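Local atomic coordinates of Cel44C (Paenibacillus polymyxa, PDB entry 2YIH), a protein that hydrolyses the beta-1,4-glucan backbone of xyloglucan, and probably of cellulose-type glucans, through its family 44 glycoside hydrolase module, part of a longer multidomain enzyme. Residues K353-I367 and Y386-Y400. The protein carries 8 engineered substitutions. Sequence-based numbering, arbitrary orientation.
Engineered in segment 353-367: Ser-358 (natural residue Glu). With EDO (1,2-ethanediol), chain O; EDO (1,2-ethanediol), chain J.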
ATOM      1  N   LYS A 353      -7.330  -1.050 -11.813  1.00  9.05           N
ATOM      2  CA  LYS A 353      -7.254  -1.657 -10.474  1.00  9.54           C
ATOM      3  C   LYS A 353      -7.068  -0.555  -9.426  1.00  8.68           C
ATOM      4  O   LYS A 353      -6.922   0.629  -9.754  1.00  8.65           O
ATOM      5  CB  LYS A 353      -6.082  -2.657 -10.414  1.00 10.25           C
ATOM      6  CG  LYS A 353      -6.115  -3.701 -11.576  1.00 12.62           C
ATOM      7  CD  LYS A 353      -4.771  -4.485 -11.675  1.00 14.63           C
ATOM      8  CE  LYS A 353      -4.714  -5.385 -12.959  1.00 15.45           C
ATOM      9  NZ  LYS A 353      -3.447  -6.260 -12.944  1.00 14.76           N
ATOM     10  N   LEU A 354      -7.108  -0.944  -8.170  1.00  8.31           N
ATOM     11  CA  LEU A 354      -6.999   0.000  -7.046  1.00  8.41           C
ATOM     12  C   LEU A 354      -5.891  -0.448  -6.098  1.00  7.91           C
ATOM     13  O   LEU A 354      -5.831  -1.641  -5.730  1.00  7.79           O
ATOM     14  CB  LEU A 354      -8.327   0.039  -6.305  1.00  8.66           C
ATOM     15  CG  LEU A 354      -8.450   1.001  -5.127  1.00  9.26           C
ATOM     16  CD1 LEU A 354      -8.255   2.463  -5.589  1.00  9.89           C
ATOM     17  CD2 LEU A 354      -9.834   0.770  -4.473  1.00  9.87           C
ATOM     18  N   ALA A 355      -5.021   0.485  -5.678  1.00  7.65           N
ATOM     19  CA  ALA A 355      -3.929   0.139  -4.750  1.00  7.64           C
ATOM     20  C   ALA A 355      -3.807   1.212  -3.689  1.00  7.82           C
ATOM     21  O   ALA A 355      -3.950   2.402  -3.987  1.00  8.32           O
ATOM     22  CB  ALA A 355      -2.584  -0.018  -5.465  1.00  7.44           C
ATOM     23  N   MET A 356      -3.505   0.773  -2.476  1.00  7.47           N
ATOM     24  CA  MET A 356      -3.246   1.667  -1.352  1.00  7.58           C
ATOM     25  C   MET A 356      -1.761   1.529  -1.005  1.00  7.38           C
ATOM     26  O   MET A 356      -1.376   0.650  -0.225  1.00  8.00           O
ATOM     27  CB  MET A 356      -4.136   1.289  -0.158  1.00  8.20           C
ATOM     28  CG  MET A 356      -3.965   2.246   0.997  1.00  8.61           C
ATOM     29  SD  MET A 356      -5.117   1.851   2.344  1.00 11.30           S
ATOM     30  CE  MET A 356      -6.630   2.317   1.664  1.00 10.80           C
ATOM     31  N   THR A 357      -0.915   2.305  -1.692  1.00  7.00           N
ATOM     32  CA  THR A 357       0.540   2.029  -1.716  1.00  7.13           C
ATOM     33  C   THR A 357       1.338   2.611  -0.568  1.00  7.41           C
ATOM     34  O   THR A 357       2.557   2.416  -0.493  1.00  7.05           O
ATOM     35  CB  THR A 357       1.186   2.541  -3.027  1.00  6.96           C
ATOM     36  OG1 THR A 357       0.924   3.944  -3.170  1.00  7.10           O
ATOM     37  CG2 THR A 357       0.571   1.772  -4.233  1.00  7.29           C
ATOM     38  N   SER A 358       0.677   3.348   0.306  1.00  8.24           N
ATOM     39  CA  SER A 358       1.332   3.805   1.532  1.00  7.94           C
ATOM     40  C   SER A 358       0.242   4.094   2.549  1.00  7.65           C
ATOM     41  O   SER A 358      -0.685   4.906   2.294  1.00  7.34           O
ATOM     42  CB  SER A 358       2.192   5.049   1.210  1.00  8.30           C
ATOM     43  OG  SER A 358       3.226   5.277   2.183  1.00  9.69           O
ATOM     44  N   TYR A 359       0.325   3.436   3.704  1.00  7.31           N
ATOM     45  CA  TYR A 359      -0.687   3.617   4.755  1.00  7.65           C
ATOM     46  C   TYR A 359      -0.149   3.099   6.075  1.00  7.99           C
ATOM     47  O   TYR A 359       0.745   2.253   6.103  1.00  8.71           O
ATOM     48  CB  TYR A 359      -1.995   2.884   4.383  1.00  7.46           C
ATOM     49  CG  TYR A 359      -1.950   1.353   4.513  1.00  7.11           C
ATOM     50  CD1 TYR A 359      -1.417   0.553   3.491  1.00  7.23           C
ATOM     51  CD2 TYR A 359      -2.453   0.730   5.656  1.00  6.93           C
ATOM     52  CE1 TYR A 359      -1.361  -0.840   3.629  1.00  6.89           C
ATOM     53  CE2 TYR A 359      -2.431  -0.643   5.789  1.00  7.17           C
ATOM     54  CZ  TYR A 359      -1.895  -1.419   4.782  1.00  7.01           C
ATOM     55  OH  TYR A 359      -1.926  -2.796   4.908  1.00  7.62           O
ATOM     56  N   SER A 360      -0.785   3.505   7.164  1.00  8.23           N
ATOM     57  CA  SER A 360      -0.454   2.987   8.498  1.00  8.44           C
ATOM     58  C   SER A 360      -1.563   3.420   9.429  1.00  8.49           C
ATOM     59  O   SER A 360      -2.102   4.524   9.270  1.00  9.29           O
ATOM     60  CB  SER A 360       0.861   3.606   9.013  1.00  8.99           C
ATOM     61  OG  SER A 360       1.027   3.271  10.389  1.00  8.98           O
ATOM     62  N   TYR A 361      -1.841   2.592  10.432  1.00  8.61           N
ATOM     63  CA  TYR A 361      -2.809   2.909  11.474  1.00  8.59           C
ATOM     64  C   TYR A 361      -2.115   3.287  12.793  1.00  8.72           C
ATOM     65  O   TYR A 361      -2.773   3.434  13.829  1.00  8.83           O
ATOM     66  CB  TYR A 361      -3.800   1.736  11.648  1.00  8.91           C
ATOM     67  CG  TYR A 361      -4.828   1.747  10.556  1.00  8.93           C
ATOM     68  CD1 TYR A 361      -4.469   1.445   9.226  1.00  8.99           C
ATOM     69  CD2 TYR A 361      -6.130   2.162  10.813  1.00  8.79           C
ATOM     70  CE1 TYR A 361      -5.373   1.581   8.167  1.00  8.77           C
ATOM     71  CE2 TYR A 361      -7.075   2.279   9.757  1.00  9.00           C
ATOM     72  CZ  TYR A 361      -6.672   1.989   8.442  1.00  8.84           C
ATOM     73  OH  TYR A 361      -7.563   2.123   7.407  1.00  8.87           O
ATOM     74  N   GLY A 362      -0.792   3.445  12.751  1.00  8.58           N
ATOM     75  CA  GLY A 362      -0.046   3.825  13.955  1.00  8.53           C
ATOM     76  C   GLY A 362      -0.080   2.719  15.030  1.00  8.81           C
ATOM     77  O   GLY A 362      -0.428   1.568  14.749  1.00  8.46           O
ATOM     78  N   GLY A 363       0.326   3.055  16.248  1.00  8.87           N
ATOM     79  CA  GLY A 363       0.375   2.040  17.320  1.00  8.88           C
ATOM     80  C   GLY A 363       1.260   0.854  16.957  1.00  8.89           C
ATOM     81  O   GLY A 363       0.915  -0.309  17.242  1.00  9.06           O
ATOM     82  N   GLU A 364       2.434   1.156  16.397  1.00  9.05           N
ATOM     83  CA  GLU A 364       3.288   0.147  15.758  1.00  9.30           C
ATOM     84  C   GLU A 364       3.753  -0.910  16.738  1.00  8.94           C
ATOM     85  O   GLU A 364       4.009  -2.035  16.356  1.00  9.16           O
ATOM     86  CB  GLU A 364       4.521   0.826  15.127  1.00  9.47           C
ATOM     87  CG  GLU A 364       4.148   1.780  13.998  1.00  9.83           C
ATOM     88  CD  GLU A 364       3.776   3.201  14.451  1.00 10.15           C
ATOM     89  OE1 GLU A 364       3.691   3.498  15.663  1.00 10.75           O
ATOM     90  OE2 GLU A 364       3.527   4.024  13.561  1.00 10.18           O
ATOM     91  N   ASN A 365       3.973  -0.494  17.990  1.00  9.14           N
ATOM     92  CA  ASN A 365       4.448  -1.391  19.021  1.00  9.39           C
ATOM     93  C   ASN A 365       3.401  -1.512  20.126  1.00  9.86           C
ATOM     94  O   ASN A 365       3.731  -1.738  21.306  1.00  9.87           O
ATOM     95  CB  ASN A 365       5.791  -0.887  19.550  1.00 10.54           C
ATOM     96  CG  ASN A 365       6.879  -1.058  18.545  1.00 11.00           C
ATOM     97  OD1 ASN A 365       7.426  -0.072  18.017  1.00 14.07           O
ATOM     98  ND2 ASN A 365       7.158  -2.284  18.211  1.00  9.77           N
ATOM     99  N   ASP A 366       2.133  -1.415  19.732  1.00  9.66           N
ATOM    100  CA  ASP A 366       1.017  -1.593  20.687  1.00  9.82           C
ATOM    101  C   ASP A 366       0.000  -2.586  20.148  1.00  9.79           C
ATOM    102  O   ASP A 366      -0.215  -2.671  18.940  1.00  9.76           O
ATOM    103  CB  ASP A 366       0.290  -0.270  20.910  1.00 10.44           C
ATOM    104  CG  ASP A 366      -0.708  -0.353  22.076  1.00 11.43           C
ATOM    105  OD1 ASP A 366      -0.239  -0.458  23.242  1.00 11.92           O
ATOM    106  OD2 ASP A 366      -1.942  -0.363  21.844  1.00 11.10           O
ATOM    107  N   ILE A 367      -0.603  -3.371  21.038  1.00  9.19           N
ATOM    108  CA  ILE A 367      -1.599  -4.331  20.594  1.00  9.25           C
ATOM    109  C   ILE A 367      -2.693  -3.653  19.757  1.00  9.09           C
ATOM    110  O   ILE A 367      -3.203  -4.271  18.821  1.00  9.71           O
ATOM    111  CB  ILE A 367      -2.223  -5.091  21.818  1.00  9.24           C
ATOM    112  CG1 ILE A 367      -3.190  -6.220  21.398  1.00  9.35           C
ATOM    113  CG2 ILE A 367      -2.895  -4.109  22.775  1.00  9.77           C
ATOM    114  CD1 ILE A 367      -2.589  -7.263  20.456  1.00  9.40           C
ATOM    115  N   TYR A 386      -6.180  -4.391  -5.150  1.00  7.66           N
ATOM    116  CA  TYR A 386      -5.161  -5.163  -5.837  1.00  7.52           C
ATOM    117  C   TYR A 386      -3.836  -5.242  -5.068  1.00  7.67           C
ATOM    118  O   TYR A 386      -3.169  -6.276  -5.064  1.00  7.92           O
ATOM    119  CB  TYR A 386      -4.915  -4.504  -7.203  1.00  7.37           C
ATOM    120  CG  TYR A 386      -3.801  -5.099  -8.037  1.00  7.32           C
ATOM    121  CD1 TYR A 386      -3.837  -6.435  -8.432  1.00  7.61           C
ATOM    122  CD2 TYR A 386      -2.790  -4.291  -8.552  1.00  7.36           C
ATOM    123  CE1 TYR A 386      -2.832  -6.990  -9.237  1.00  7.46           C
ATOM    124  CE2 TYR A 386      -1.787  -4.813  -9.375  1.00  7.47           C
ATOM    125  CZ  TYR A 386      -1.827  -6.154  -9.746  1.00  7.53           C
ATOM    126  OH  TYR A 386      -0.840  -6.659 -10.576  1.00  8.17           O
ATOM    127  N   MET A 387      -3.439  -4.146  -4.442  1.00  7.78           N
ATOM    128  CA  MET A 387      -2.104  -4.076  -3.852  1.00  7.65           C
ATOM    129  C   MET A 387      -2.158  -3.072  -2.709  1.00  7.78           C
ATOM    130  O   MET A 387      -2.890  -2.051  -2.783  1.00  8.28           O
ATOM    131  CB  MET A 387      -1.051  -3.673  -4.899  1.00  7.84           C
ATOM    132  CG  MET A 387       0.390  -3.589  -4.356  1.00  8.11           C
ATOM    133  SD  MET A 387       1.503  -3.288  -5.760  1.00  9.88           S
ATOM    134  CE  MET A 387       1.392  -4.815  -6.687  1.00  9.27           C
ATOM    135  N   ALA A 388      -1.419  -3.360  -1.631  1.00  7.73           N
ATOM    136  CA  ALA A 388      -1.391  -2.424  -0.498  1.00  7.59           C
ATOM    137  C   ALA A 388      -0.044  -2.551   0.163  1.00  7.73           C
ATOM    138  O   ALA A 388       0.431  -3.662   0.354  1.00  7.61           O
ATOM    139  CB  ALA A 388      -2.509  -2.740   0.546  1.00  7.80           C
ATOM    140  N   ASN A 389       0.540  -1.416   0.549  1.00  7.61           N
ATOM    141  CA  ASN A 389       1.930  -1.379   1.053  1.00  7.51           C
ATOM    142  C   ASN A 389       1.996  -0.520   2.333  1.00  7.69           C
ATOM    143  O   ASN A 389       1.771   0.692   2.308  1.00  7.18           O
ATOM    144  CB  ASN A 389       2.897  -0.817  -0.033  1.00  7.89           C
ATOM    145  CG  ASN A 389       2.841  -1.600  -1.317  1.00  8.29           C
ATOM    146  OD1 ASN A 389       3.683  -2.518  -1.576  1.00  9.66           O
ATOM    147  ND2 ASN A 389       1.867  -1.285  -2.135  1.00  7.74           N
ATOM    148  N   TYR A 390       2.190  -1.188   3.461  1.00  7.52           N
ATOM    149  CA  TYR A 390       2.393  -0.498   4.742  1.00  7.90           C
ATOM    150  C   TYR A 390       3.585   0.480   4.652  1.00  8.16           C
ATOM    151  O   TYR A 390       4.556   0.239   3.909  1.00  7.61           O
ATOM    152  CB  TYR A 390       2.686  -1.567   5.791  1.00  7.98           C
ATOM    153  CG  TYR A 390       3.072  -1.030   7.121  1.00  7.49           C
ATOM    154  CD1 TYR A 390       2.136  -0.395   7.921  1.00  7.85           C
ATOM    155  CD2 TYR A 390       4.402  -1.112   7.561  1.00  7.72           C
ATOM    156  CE1 TYR A 390       2.489   0.121   9.164  1.00  7.79           C
ATOM    157  CE2 TYR A 390       4.768  -0.647   8.839  1.00  7.77           C
ATOM    158  CZ  TYR A 390       3.798   0.011   9.601  1.00  7.98           C
ATOM    159  OH  TYR A 390       4.119   0.507  10.838  1.00  8.72           O
ATOM    160  N   TRP A 391       3.454   1.606   5.351  1.00  8.57           N
ATOM    161  CA  TRP A 391       4.575   2.552   5.488  1.00  9.36           C
ATOM    162  C   TRP A 391       4.945   2.709   6.978  1.00  9.30           C
ATOM    163  O   TRP A 391       4.092   2.994   7.810  1.00  8.64           O
ATOM    164  CB  TRP A 391       4.162   3.917   4.901  1.00  9.70           C
ATOM    165  CG  TRP A 391       5.255   4.903   5.047  1.00 10.12           C
ATOM    166  CD1 TRP A 391       5.494   5.711   6.137  1.00 11.30           C
ATOM    167  CD2 TRP A 391       6.287   5.176   4.101  1.00 10.43           C
ATOM    168  NE1 TRP A 391       6.638   6.462   5.917  1.00 11.14           N
ATOM    169  CE2 TRP A 391       7.146   6.148   4.678  1.00 11.20           C
ATOM    170  CE3 TRP A 391       6.583   4.687   2.828  1.00 10.26           C
ATOM    171  CZ2 TRP A 391       8.271   6.658   3.995  1.00 11.17           C
ATOM    172  CZ3 TRP A 391       7.711   5.194   2.147  1.00 11.15           C
ATOM    173  CH2 TRP A 391       8.554   6.134   2.753  1.00 11.06           C
ATOM    174  N   LYS A 392       6.231   2.579   7.308  1.00  9.27           N
ATOM    175  CA  LYS A 392       6.669   2.778   8.692  1.00  9.82           C
ATOM    176  C   LYS A 392       6.686   4.278   9.087  1.00 10.35           C
ATOM    177  O   LYS A 392       7.601   5.017   8.685  1.00 10.43           O
ATOM    178  CB  LYS A 392       8.085   2.226   8.865  1.00  9.83           C
ATOM    179  CG  LYS A 392       8.236   0.712   8.646  1.00 10.12           C
ATOM    180  CD  LYS A 392       9.731   0.330   8.861  1.00 11.07           C
ATOM    181  CE  LYS A 392      10.086   0.280  10.357  1.00 10.99           C
ATOM    182  NZ  LYS A 392      11.548  -0.141  10.556  1.00 10.38           N
ATOM    183  N   LEU A 393       5.729   4.680   9.925  1.00 10.72           N
ATOM    184  CA  LEU A 393       5.723   6.034  10.484  1.00 11.54           C
ATOM    185  C   LEU A 393       6.672   6.142  11.676  1.00 12.74           C
ATOM    186  O   LEU A 393       7.054   7.254  12.065  1.00 13.73           O
ATOM    187  CB  LEU A 393       4.316   6.447  10.914  1.00 11.78           C
ATOM    188  CG  LEU A 393       3.311   6.534   9.764  1.00 12.09           C
ATOM    189  CD1 LEU A 393       1.906   6.763  10.356  1.00 11.89           C
ATOM    190  CD2 LEU A 393       3.679   7.620   8.751  1.00 12.38           C
ATOM    191  N   LYS A 394       7.048   4.996  12.244  1.00 12.59           N
ATOM    192  CA  LYS A 394       8.001   4.960  13.361  1.00 13.20           C
ATOM    193  C   LYS A 394       9.168   4.104  12.945  1.00 13.46           C
ATOM    194  O   LYS A 394       8.986   3.009  12.393  1.00 12.19           O
ATOM    195  CB  LYS A 394       7.364   4.337  14.613  1.00 14.11           C
ATOM    196  CG  LYS A 394       8.060   4.736  15.884  0.30 13.68           C
ATOM    197  CD  LYS A 394       8.155   3.578  16.844  0.30 13.87           C
ATOM    198  CE  LYS A 394       9.224   3.859  17.872  0.30 13.55           C
ATOM    199  NZ  LYS A 394      10.436   4.416  17.220  0.30 13.65           N
ATOM    200  N   ASP A 395      10.384   4.593  13.188  1.00 13.91           N
ATOM    201  CA  ASP A 395      11.563   3.820  12.821  1.00 14.99           C
ATOM    202  C   ASP A 395      11.839   2.685  13.816  1.00 13.53           C
ATOM    203  O   ASP A 395      11.208   2.608  14.878  1.00 13.05           O
ATOM    204  CB  ASP A 395      12.789   4.733  12.678  1.00 17.57           C
ATOM    205  CG  ASP A 395      12.671   5.682  11.477  1.00 21.33           C
ATOM    206  OD1 ASP A 395      12.150   5.247  10.435  1.00 24.97           O
ATOM    207  OD2 ASP A 395      13.167   6.827  11.555  1.00 24.20           O
ATOM    208  N   GLY A 396      12.758   1.805  13.447  1.00 12.73           N
ATOM    209  CA  GLY A 396      13.113   0.633  14.283  1.00 12.61           C
ATOM    210  C   GLY A 396      12.026  -0.418  14.199  1.00 11.71           C
ATOM    211  O   GLY A 396      11.251  -0.427  13.239  1.00 11.60           O
ATOM    212  N   VAL A 397      11.948  -1.313  15.186  1.00 11.32           N
ATOM    213  CA  VAL A 397      10.946  -2.401  15.070  1.00 11.52           C
ATOM    214  C   VAL A 397       9.519  -1.843  15.097  1.00 10.70           C
ATOM    215  O   VAL A 397       9.255  -0.800  15.686  1.00 10.73           O
ATOM    216  CB  VAL A 397      11.115  -3.492  16.148  1.00 12.72           C
ATOM    217  CG1 VAL A 397      12.493  -4.154  16.015  1.00 14.91           C
ATOM    218  CG2 VAL A 397      10.895  -2.930  17.535  1.00 13.19           C
ATOM    219  N   ASN A 398       8.625  -2.523  14.393  1.00  9.56           N
ATOM    220  CA  ASN A 398       7.188  -2.230  14.471  1.00  9.46           C
ATOM    221  C   ASN A 398       6.549  -3.588  14.791  1.00  9.17           C
ATOM    222  O   ASN A 398       5.914  -4.219  13.952  1.00  9.27           O
ATOM    223  CB  ASN A 398       6.652  -1.724  13.123  1.00  9.65           C
ATOM    224  CG  ASN A 398       7.106  -0.278  12.766  1.00  9.83           C
ATOM    225  OD1 ASN A 398       7.965   0.377  13.456  1.00 10.51           O
ATOM    226  ND2 ASN A 398       6.583   0.209  11.655  1.00  8.58           N
ATOM    227  N   ASN A 399       6.680  -3.980  16.045  1.00  9.06           N
ATOM    228  CA  ASN A 399       6.475  -5.381  16.425  1.00  8.99           C
ATOM    229  C   ASN A 399       5.056  -5.848  16.183  1.00  8.54           C
ATOM    230  O   ASN A 399       4.857  -6.986  15.798  1.00  8.53           O
ATOM    231  CB  ASN A 399       6.829  -5.606  17.896  1.00  9.52           C
ATOM    232  CG  ASN A 399       8.321  -5.544  18.142  1.00 10.16           C
ATOM    233  OD1 ASN A 399       9.127  -6.114  17.379  1.00 11.13           O
ATOM    234  ND2 ASN A 399       8.703  -4.784  19.157  1.00 10.50           N
ATOM    235  N   TYR A 400       4.076  -4.987  16.461  1.00  8.27           N
ATOM    236  CA  TYR A 400       2.674  -5.425  16.334  1.00  8.12           C
ATOM    237  C   TYR A 400       2.146  -5.330  14.903  1.00  8.48           C
ATOM    238  O   TYR A 400       1.234  -6.091  14.512  1.00  8.28           O
ATOM    239  CB  TYR A 400       1.779  -4.734  17.364  1.00  8.18           C
ATOM    240  CG  TYR A 400       1.760  -5.442  18.712  1.00  8.12           C
ATOM    241  CD1 TYR A 400       1.103  -6.659  18.870  1.00  8.15           C
ATOM    242  CD2 TYR A 400       2.482  -4.921  19.804  1.00  7.97           C
ATOM    243  CE1 TYR A 400       1.064  -7.315  20.100  1.00  8.25           C
ATOM    244  CE2 TYR A 400       2.450  -5.560  21.043  1.00  8.13           C
ATOM    245  CZ  TYR A 400       1.796  -6.771  21.169  1.00  8.45           C
ATOM    246  OH  TYR A 400       1.769  -7.417  22.393  1.00  8.95           O
TER
HETATM  247  C1  EDO O1532      16.097   0.711  11.005  0.50 21.86           C
HETATM  248  O1  EDO O1532      16.353   0.367  12.366  0.50 21.38           O
HETATM  249  C2  EDO O1532      14.593   0.708  10.779  0.50 21.57           C
HETATM  250  O2  EDO O1532      14.097   2.032  11.003  0.50 21.52           O
HETATM  251  C1  EDO J1527      -3.673  -1.825  25.789  1.00 34.27           C
HETATM  252  O1  EDO J1527      -3.767  -1.235  27.083  1.00 38.92           O
HETATM  253  C2  EDO J1527      -2.201  -1.908  25.440  1.00 34.25           C
HETATM  254  O2  EDO J1527      -1.649  -0.589  25.442  1.00 30.41           O
HETATM  255  O   HOH W   1       3.566   3.198  11.019  1.00  8.93           O
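Met-356 bonds through both its N and its O to the neighbouring strand, a worked example of how the last two parallel strands of a TIM barrel are joined. Its N gives to Met-387 O at 2.9 Å and its O takes Asn-389 N, while Leu-354 O accepts from Tyr-386 N. Beyond the corner at the engineered Ser-358, the Tyr-359 N to Asn-389 O bond is weak, but Trp-391 N reaches Tyr-359 O at 2.9 Å. Helix 367-382 completes the right-handed beta-alpha-beta crossover.

Aromatic contacts mark both ends. Lys-353, extended beyond CG, lays CD over the centre of one face of the Tyr-386 ring, 3.6 Å from its centroid, while NZ forms an off-centre cation-pi contact. The ring is brought there by CG standing opposite the backbone N (chi1 175°). Glu-227 ties both tips, by a salt bridge to Lys-353 and a hydrogen bond to Tyr-386 OH. A leucine at Tyr-386 would probably cost Lys-353 its aromatic platform and leave Glu-227 without its hydroxyl partner. At the far end Ile-367 CA sits over the Tyr-400 ring, 3.9 Å from the centroid, and Ile-367 CD1 touches CE1 of the same ring; Tyr-400 N also binds Glu-364 O.

Polar groups between these ends converge on one water. It donates to Glu-364 OE2 at 2.7 Å, accepts from Leu-393 N, and bonds Ser-360 OG and Tyr-390 OH. With Glu-364 CG anti to the carbonyl carbon (chi1 -64°), CG comes within 3.4 Å of Tyr-390 OH; the bend at chi2 (85°) then turns OE2 to the water. Ser-360 OG also accepts from Gly-362 N, closing an ST turn.

The chemistry thus changes along the pair: parallel backbone pairing, sound around Met-356 and looser beyond Ser-358, gives way to a four-bonded water that links the loops following both strands.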